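Local coordinates for Serine/threonine/tyrosine-interacting protein (Homo sapiens, PDB 2R0B) that acts as a catalytically inactive phosphatase that serves as a nuclear anchor for the kinases ERK1 and ERK2 and keeps FBXW7 out of its SCF ubiquitin ligase, at residues 16-19 / 20-24; 39-43 / 44-48. All coordinates share one frame; numbering follows the deposited sequence. Where two conformers were deposited one is given.

Interaction 1 (16-19 / 20-24); sequences GPYS and SAMKS
Two successive backbone bonds, from Ser20 N to Pro17 O at 3.2 Å and from Ala21 N to Tyr18 O at 3.1 Å, each link a residue to the third one before it and define a short 3-10 turn. The side chain of Ser20 adds a second grip on the first of these carbonyls: its OG donates to Pro17 O over 2.9 Å. This hydroxyl approaches nearly along the C=O axis, with a C=O...donor angle of 161°. The first torsion explains the reach, because chi1 of 63° sets OG between the backbone N and the carbonyl carbon, where it faces back across the turn. Ser20 OG also lies 3.9 Å from Gly16 CA, and a CB modelled on Gly16 would fall just 2.6 Å from that oxygen, evidence that the glycine makes room for the hydroxyl. An alanine in place of Ser20 removes OG, and Pro17 O would probably be left with the backbone N alone as its donor within the turn. Farther on, Met22 folds back over the turn. Its chain bends at the last torsion, which brings CE within 3.3 Å of Ser19 O, while SD approaches the Tyr18 ring obliquely, 4.3 Å from CE2. With SD 5.4 Å from the ring centroid and 62° off the ring normal, this is a Met-aromatic contact. Outside the turn, Ser20 and Ala21 rest on Leu94, and Tyr18 shares a backbone hydrogen bond with Asn98, which follows strand 93-96. The contact therefore forms the connection from strand 13-16 toward helix 26-31, held against the central sheet of the dual-specificity phosphatase fold.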
# COMPACT_ATOMS: atom_id res chain seq x y z
N GLY A 16 -5.41 3.82 -0.44
CA GLY A 16 -6.78 4.06 0.02
C GLY A 16 -7.11 3.29 1.28
O GLY A 16 -6.33 2.47 1.71
N PRO A 17 -8.29 3.57 1.87
CA PRO A 17 -8.85 2.81 2.97
C PRO A 17 -9.54 1.56 2.38
O PRO A 17 -9.64 1.41 1.16
CB PRO A 17 -9.90 3.76 3.55
CG PRO A 17 -10.42 4.49 2.31
CD PRO A 17 -9.19 4.66 1.44
N TYR A 18 -10.07 0.68 3.22
CA TYR A 18 -10.70 -0.49 2.68
C TYR A 18 -11.92 -0.15 1.79
O TYR A 18 -12.27 -0.91 0.86
CB TYR A 18 -11.07 -1.47 3.81
CG TYR A 18 -12.37 -1.09 4.48
CD1 TYR A 18 -12.37 -0.26 5.60
CD2 TYR A 18 -13.59 -1.52 3.97
CE1 TYR A 18 -13.57 0.11 6.24
CE2 TYR A 18 -14.78 -1.15 4.59
CZ TYR A 18 -14.77 -0.34 5.69
OH TYR A 18 -15.97 0.01 6.27
N SER A 19 -12.58 0.98 2.08
CA SER A 19 -13.81 1.34 1.38
C SER A 19 -13.57 1.52 -0.12
O SER A 19 -14.51 1.42 -0.91
CB SER A 19 -14.48 2.57 2.01
OG SER A 19 -14.07 3.79 1.42
N SER A 20 -12.33 1.74 -0.52
CA SER A 20 -12.04 1.94 -1.95
C SER A 20 -12.11 0.68 -2.81
O SER A 20 -12.11 0.77 -4.04
CB SER A 20 -10.72 2.68 -2.16
OG SER A 20 -9.62 1.96 -1.67
N ALA A 21 -12.17 -0.49 -2.19
CA ALA A 21 -12.17 -1.74 -2.93
C ALA A 21 -13.41 -2.60 -2.61
O ALA A 21 -13.40 -3.81 -2.84
CB ALA A 21 -10.86 -2.50 -2.69
N MET A 22 -14.47 -1.94 -2.14
CA MET A 22 -15.78 -2.59 -1.87
C MET A 22 -16.47 -2.88 -3.20
O MET A 22 -16.14 -2.26 -4.21
CB MET A 22 -16.67 -1.64 -1.04
CG MET A 22 -16.35 -1.53 0.48
SD MET A 22 -17.53 -0.47 1.41
CE MET A 22 -17.49 1.03 0.42
N LYS A 23 -17.46 -3.78 -3.19
CA LYS A 23 -18.19 -4.16 -4.42
C LYS A 23 -18.66 -2.95 -5.21
O LYS A 23 -18.51 -2.90 -6.44
CB LYS A 23 -19.40 -5.06 -4.11
CG LYS A 23 -19.08 -6.52 -3.71
CD LYS A 23 -18.14 -7.24 -4.67
CE LYS A 23 -18.88 -8.12 -5.68
NZ LYS A 23 -17.99 -9.16 -6.31
N SER A 24 -19.24 -1.99 -4.50
CA SER A 24 -19.85 -0.80 -5.09
C SER A 24 -18.87 0.09 -5.86
O SER A 24 -19.28 0.90 -6.71
CB SER A 24 -20.54 0.02 -4.01
OG SER A 24 -21.31 1.06 -4.58

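Interaction 2 (39-43 / 44-48); sequences CIRQN and IEANF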
# COMPACT_ATOMS: atom_id res chain seq x y z
N CYS A 39 -4.20 -6.01 -0.44
CA CYS A 39 -5.28 -5.90 0.56
C CYS A 39 -4.69 -6.27 1.93
O CYS A 39 -4.35 -7.44 2.15
CB CYS A 39 -6.40 -6.86 0.14
SG CYS A 39 -7.66 -7.22 1.42
N ILE A 40 -4.49 -5.27 2.81
CA ILE A 40 -3.77 -5.47 4.06
C ILE A 40 -4.77 -5.41 5.22
O ILE A 40 -5.54 -4.46 5.31
CB ILE A 40 -2.72 -4.37 4.31
CG1 ILE A 40 -1.63 -4.38 3.22
CG2 ILE A 40 -2.10 -4.52 5.73
CD1 ILE A 40 -1.00 -3.00 2.98
N ARG A 41 -4.73 -6.39 6.11
CA ARG A 41 -5.64 -6.45 7.25
C ARG A 41 -5.16 -7.50 8.25
O ARG A 41 -4.36 -8.37 7.89
CB ARG A 41 -7.06 -6.77 6.76
CG ARG A 41 -7.41 -8.24 6.48
CD ARG A 41 -6.52 -8.98 5.47
NE ARG A 41 -6.94 -10.38 5.38
CZ ARG A 41 -6.51 -11.35 6.16
NH1 ARG A 41 -7.00 -12.58 6.00
NH2 ARG A 41 -5.59 -11.12 7.10
N GLN A 42 -5.61 -7.39 9.51
CA GLN A 42 -5.44 -8.46 10.50
C GLN A 42 -6.47 -9.52 10.22
O GLN A 42 -7.52 -9.23 9.67
CB GLN A 42 -5.77 -7.96 11.92
CG GLN A 42 -4.96 -6.84 12.48
CD GLN A 42 -5.34 -6.59 13.94
OE1 GLN A 42 -6.08 -5.66 14.25
NE2 GLN A 42 -4.87 -7.46 14.83
N ASN A 43 -6.22 -10.74 10.68
CA ASN A 43 -7.20 -11.78 10.47
C ASN A 43 -8.57 -11.42 11.08
O ASN A 43 -9.61 -11.72 10.50
CB ASN A 43 -6.69 -13.13 10.99
CG ASN A 43 -5.53 -13.65 10.17
OD1 ASN A 43 -5.47 -13.47 8.94
ND2 ASN A 43 -4.57 -14.31 10.85
N ILE A 44 -8.55 -10.73 12.23
CA ILE A 44 -9.78 -10.30 12.89
C ILE A 44 -10.58 -9.25 12.10
O ILE A 44 -11.78 -9.11 12.33
CB ILE A 44 -9.60 -9.77 14.35
CG1 ILE A 44 -8.64 -8.58 14.40
CG2 ILE A 44 -9.15 -10.90 15.29
CD1 ILE A 44 -8.63 -7.87 15.74
N GLU A 45 -9.90 -8.54 11.19
CA GLU A 45 -10.54 -7.61 10.25
C GLU A 45 -11.06 -8.25 8.96
O GLU A 45 -11.66 -7.57 8.13
CB GLU A 45 -9.58 -6.47 9.86
CG GLU A 45 -9.22 -5.50 11.00
CD GLU A 45 -8.07 -4.55 10.63
OE1 GLU A 45 -7.09 -5.04 10.06
OE2 GLU A 45 -8.11 -3.33 10.98
N ALA A 46 -10.80 -9.55 8.77
CA ALA A 46 -11.11 -10.20 7.49
C ALA A 46 -12.62 -10.36 7.17
O ALA A 46 -12.98 -10.63 6.03
CB ALA A 46 -10.34 -11.54 7.35
N ASN A 47 -13.48 -10.13 8.16
CA ASN A 47 -14.93 -10.03 7.89
C ASN A 47 -15.33 -8.83 7.02
O ASN A 47 -16.32 -8.91 6.28
CB ASN A 47 -15.78 -10.04 9.19
CG ASN A 47 -15.35 -8.99 10.23
OD1 ASN A 47 -14.17 -8.62 10.33
ND2 ASN A 47 -16.31 -8.53 11.04
N PHE A 48 -14.61 -7.72 7.13
CA PHE A 48 -14.96 -6.55 6.34
C PHE A 48 -13.86 -6.07 5.39
O PHE A 48 -14.12 -5.23 4.53
CB PHE A 48 -15.50 -5.40 7.21
CG PHE A 48 -14.47 -4.77 8.11
CD1 PHE A 48 -13.92 -3.55 7.80
CD2 PHE A 48 -14.12 -5.36 9.31
CE1 PHE A 48 -13.02 -2.91 8.63
CE2 PHE A 48 -13.20 -4.74 10.17
CZ PHE A 48 -12.64 -3.51 9.83
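Glu45 reaches back to the backbone of Gln42 in a 3-10 turn that leaves the end of strand 36-41, part of the central sheet of the dual-specificity phosphatase fold. Gln42 N donates to Glu45 OE1 at 2.8 Å with an N-H...acceptor angle of 172°; the carboxylate receives this nearly straight bond on its anti lone pair, away from OE2. In the other direction Glu45 N donates to Gln42 O at 2.9 Å, so these two residues are joined twice. The next turn bond runs from Ala46 N to Asn43 O, 3.0 Å. Gln42 and Ile44 lie side by side and point the same way, with Gln42 OE1 3.7 Å from Ile44 CD1. Their carboxamide-to-methyl contact is on the surface.

Second-shell bonds fix the carboxylate further. Arg103 NH1 forms a salt bridge with Glu45 OE1, and Asn98 ND2 donates to OE2; both partners belong to the segment that in active relatives is the phosphate-binding P-loop. The positive charge of Arg103 would probably help stabilise the carboxylate as an anion. A sulfate, probably from the crystallisation liquor, lies about 5 Å from the Glu45 side chain.

On the opposite flank of the strand end, Arg41 bends at chi2 (-57°), turning its guanidinium toward Asn43. Ala46 CB lies over one face of that group, 3.7 Å from NH1, while Asn43 OD1 meets its edge, accepting from NH2 at 3.0 Å with the oxygen 12° out of the guanidinium plane.

In the fold
From the N terminus, strand 13-16 runs into interaction 1, which closes its tight turn before helix 26-31 begins. The chain then returns through strand 36-41, and interaction 2 closes a second turn at that strand's end, on the way to strand 58-63. The two are in series, neither nested nor crossing, with centres about 13 Å apart. They meet in space nonetheless: the Tyr18 and Phe48 rings pack edge-to-face, and Tyr18 CD2 lies 3.8 Å from Phe48 O. Asn98 is a shared neighbour, so both turns border the loop between strand 93-96 and helix 103-116.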